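Local coordinates for phosphatidylinositol transfer protein SFH5 (Saccharomyces cerevisiae, PDB 6W32), which binds and transfers phosphatidylinositol, regulates plasma-membrane phosphatidylinositol 4,5-bisphosphate, and binds heme b, perhaps serving in responses to organic oxidants, at residues 182-187 with 221-226. Numbering follows the deposited sequence.
With HEM (protoporphyrin IX containing Fe), chain D.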
loop_
_atom_site.group_PDB
_atom_site.type_symbol
_atom_site.label_atom_id
_atom_site.label_comp_id
_atom_site.label_asym_id
_atom_site.label_seq_id
_atom_site.Cartn_x
_atom_site.Cartn_y
_atom_site.Cartn_z
ATOM N N VAL A 182 -3.111 7.394 -6.850
ATOM C CA VAL A 182 -2.866 8.478 -7.790
ATOM C C VAL A 182 -1.757 9.357 -7.245
ATOM O O VAL A 182 -1.760 9.700 -6.058
ATOM C CB VAL A 182 -4.122 9.340 -8.073
ATOM C CG1 VAL A 182 -3.749 10.650 -8.804
ATOM C CG2 VAL A 182 -5.075 8.601 -8.910
ATOM N N HIS A 183 -0.833 9.740 -8.120
ATOM C CA HIS A 183 0.054 10.865 -7.890
ATOM C C HIS A 183 -0.418 12.031 -8.741
ATOM O O HIS A 183 -0.822 11.845 -9.903
ATOM C CB HIS A 183 1.499 10.530 -8.242
ATOM C CG HIS A 183 2.137 9.579 -7.285
ATOM N ND1 HIS A 183 3.479 9.270 -7.322
ATOM C CD2 HIS A 183 1.611 8.862 -6.263
ATOM C CE1 HIS A 183 3.753 8.408 -6.359
ATOM N NE2 HIS A 183 2.633 8.133 -5.711
ATOM N N ASP A 184 -0.516 13.187 -8.101
ATOM C CA ASP A 184 -0.726 14.420 -8.812
ATOM C C ASP A 184 0.598 15.131 -8.753
ATOM O O ASP A 184 1.081 15.505 -7.685
ATOM C CB ASP A 184 -1.812 15.256 -8.135
ATOM C CG ASP A 184 -2.075 16.563 -8.858
ATOM O OD1 ASP A 184 -1.416 16.818 -9.887
ATOM O OD2 ASP A 184 -2.942 17.335 -8.396
ATOM N N TYR A 185 1.179 15.319 -9.924
ATOM C CA TYR A 185 2.387 16.098 -10.059
ATOM C C TYR A 185 2.125 17.468 -10.651
ATOM O O TYR A 185 3.046 18.066 -11.231
ATOM C CB TYR A 185 3.372 15.325 -10.920
ATOM C CG TYR A 185 3.824 14.047 -10.271
ATOM C CD1 TYR A 185 4.568 14.081 -9.107
ATOM C CD2 TYR A 185 3.541 12.815 -10.830
ATOM C CE1 TYR A 185 4.993 12.929 -8.497
ATOM C CE2 TYR A 185 3.978 11.658 -10.236
ATOM C CZ TYR A 185 4.717 11.725 -9.061
ATOM O OH TYR A 185 5.161 10.590 -8.421
ATOM N N LYS A 186 0.900 17.990 -10.522
ATOM C CA LYS A 186 0.638 19.296 -11.106
ATOM C C LYS A 186 1.554 20.331 -10.492
ATOM O O LYS A 186 1.361 20.749 -9.349
ATOM C CB LYS A 186 -0.799 19.749 -10.908
ATOM C CG LYS A 186 -0.985 21.155 -11.474
ATOM C CD LYS A 186 -2.410 21.426 -12.029
ATOM C CE LYS A 186 -2.352 22.295 -13.283
ATOM N NZ LYS A 186 -1.190 23.243 -13.208
ATOM N N GLY A 187 2.544 20.763 -11.249
ATOM C CA GLY A 187 3.371 21.835 -10.777
ATOM C C GLY A 187 4.837 21.509 -10.847
ATOM O O GLY A 187 5.661 22.408 -10.700
ATOM N N PHE A 221 -0.587 8.502 -12.753
ATOM C CA PHE A 221 0.364 9.588 -12.560
ATOM C C PHE A 221 -0.151 10.729 -13.409
ATOM O O PHE A 221 0.077 10.724 -14.619
ATOM C CB PHE A 221 1.766 9.174 -12.996
ATOM C CG PHE A 221 2.291 7.987 -12.272
ATOM C CD1 PHE A 221 3.158 8.145 -11.202
ATOM C CD2 PHE A 221 1.920 6.703 -12.649
ATOM C CE1 PHE A 221 3.679 7.049 -10.524
ATOM C CE2 PHE A 221 2.425 5.600 -11.970
ATOM C CZ PHE A 221 3.319 5.780 -10.894
ATOM N N VAL A 222 -0.833 11.704 -12.810
ATOM C CA VAL A 222 -1.571 12.679 -13.608
ATOM C C VAL A 222 -0.922 14.059 -13.530
ATOM O O VAL A 222 -0.199 14.392 -12.600
ATOM C CB VAL A 222 -3.055 12.742 -13.199
ATOM C CG1 VAL A 222 -3.581 11.325 -13.008
ATOM C CG2 VAL A 222 -3.231 13.565 -11.951
ATOM N N ASN A 223 -1.173 14.853 -14.562
ATOM C CA ASN A 223 -0.692 16.218 -14.682
ATOM C C ASN A 223 0.823 16.269 -14.815
ATOM O O ASN A 223 1.492 17.103 -14.208
ATOM C CB ASN A 223 -1.198 17.064 -13.529
ATOM C CG ASN A 223 -2.640 17.389 -13.709
ATOM O OD1 ASN A 223 -3.067 17.671 -14.833
ATOM N ND2 ASN A 223 -3.418 17.300 -12.653
ATOM N N VAL A 224 1.339 15.412 -15.694
ATOM C CA VAL A 224 2.750 15.161 -15.977
ATOM C C VAL A 224 3.035 15.625 -17.403
ATOM O O VAL A 224 2.650 14.942 -18.359
ATOM C CB VAL A 224 3.088 13.670 -15.830
ATOM C CG1 VAL A 224 4.594 13.436 -15.798
ATOM C CG2 VAL A 224 2.403 13.067 -14.633
ATOM N N PRO A 225 3.720 16.736 -17.599
ATOM C CA PRO A 225 4.206 17.092 -18.946
ATOM C C PRO A 225 5.011 15.988 -19.641
ATOM O O PRO A 225 5.566 15.126 -18.958
ATOM C CB PRO A 225 5.082 18.319 -18.670
ATOM C CG PRO A 225 4.491 18.931 -17.433
ATOM C CD PRO A 225 3.971 17.788 -16.593
ATOM N N THR A 226 5.109 15.997 -20.986
ATOM C CA THR A 226 5.868 14.974 -21.723
ATOM C C THR A 226 7.370 15.218 -21.717
ATOM O O THR A 226 8.139 14.340 -22.160
ATOM C CB THR A 226 5.426 14.885 -23.187
ATOM O OG1 THR A 226 5.106 16.199 -23.658
ATOM C CG2 THR A 226 4.210 13.984 -23.342
HETATM C CHA HEM D . 7.300 7.021 -7.364
HETATM C CHB HEM D . 7.890 11.372 -5.433
HETATM C CHC HEM D . 7.979 13.290 -9.871
HETATM C CHD HEM D . 6.881 8.948 -11.793
HETATM C C1A HEM D . 7.445 8.049 -6.470
HETATM C C2A HEM D . 7.548 7.851 -5.055
HETATM C C3A HEM D . 7.750 9.056 -4.485
HETATM C C4A HEM D . 7.745 10.029 -5.566
HETATM C CMA HEM D . 7.923 9.463 -3.001
HETATM C CAA HEM D . 7.514 6.420 -4.492
HETATM C CBA HEM D . 6.274 5.963 -3.760
HETATM C CGA HEM D . 5.100 6.867 -3.758
HETATM O O1A HEM D . 5.252 7.877 -3.001
HETATM O O2A HEM D . 4.015 6.196 -3.753
HETATM C C1B HEM D . 8.025 12.260 -6.460
HETATM C C2B HEM D . 8.320 13.657 -6.301
HETATM C C3B HEM D . 8.350 14.203 -7.519
HETATM C C4B HEM D . 8.072 13.155 -8.500
HETATM C CMB HEM D . 8.537 14.329 -4.929
HETATM C CAB HEM D . 8.604 15.689 -7.851
HETATM C CBB HEM D . 9.516 16.061 -8.730
HETATM C C1C HEM D . 7.679 12.321 -10.810
HETATM C C2C HEM D . 7.566 12.455 -12.281
HETATM C C3C HEM D . 7.264 11.243 -12.799
HETATM C C4C HEM D . 7.167 10.300 -11.695
HETATM C CMC HEM D . 7.746 13.761 -13.098
HETATM C CAC HEM D . 7.030 10.903 -14.297
HETATM C CBC HEM D . 6.016 10.099 -14.693
HETATM C C1D HEM D . 6.941 8.008 -10.802
HETATM C C2D HEM D . 6.822 6.578 -10.960
HETATM C C3D HEM D . 6.988 6.004 -9.550
HETATM C C4D HEM D . 7.170 7.136 -8.708
HETATM C CMD HEM D . 6.582 5.765 -12.235
HETATM C CAD HEM D . 6.922 4.563 -9.031
HETATM C CBD HEM D . 5.600 4.432 -8.266
HETATM C CGD HEM D . 5.441 2.995 -7.838
HETATM O O1D HEM D . 4.482 2.702 -7.050
HETATM O O2D HEM D . 6.421 2.208 -8.073
HETATM N NA HEM D . 7.583 9.377 -6.758
HETATM N NB HEM D . 7.883 11.986 -7.804
HETATM N NC HEM D . 7.442 11.018 -10.549
HETATM N ND HEM D . 7.166 8.298 -9.443
HETATM FE FE HEM D . 7.411 10.190 -8.632
#
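His-183 and Asp-184 pair in parallel with Phe-221 and Val-222 where two neighbouring strands end. Val-222 gives its N-H to His-183 O (2.9 Å) and returns its own O to Tyr-185 N (3.1 Å), both bonds nearly straight, so the pairing carries on one residue past strand 179-184. Strand alternation sends His-183 and Phe-221 to the heme side, Asp-184 and Val-222 to the other. Tyr-185 supplies the phenol oxygen that binds the heme iron, OH to FE 2.3 Å, its ring lying over the porphyrin. An imidazole suits position 183: ND1 can face that same oxygen, in a doubtfully short contact, while NE2 reaches propionate O2A in a weak bond. Phe-221, its CG anti to the carbonyl carbon (chi1 -59°), lies alongside both rings, in an offset edge-to-face stack on the imidazole face (planes at 74°) and with CD1 against tyrosine CE2 (3.7 Å). Asp-184 OD1 takes the Lys-186 N-H in an Asx turn and a weak bond from Asn-223 ND2; Asn-223, a type that tolerates its left-handed backbone, accepts from Gly-253 N through OD1. Helix 195-211 links the strands in a beta-alpha-beta unit of the CRAL-TRIO domain, whose strand ends and following loops here supply the proximal iron ligand and some heme-pocket wall.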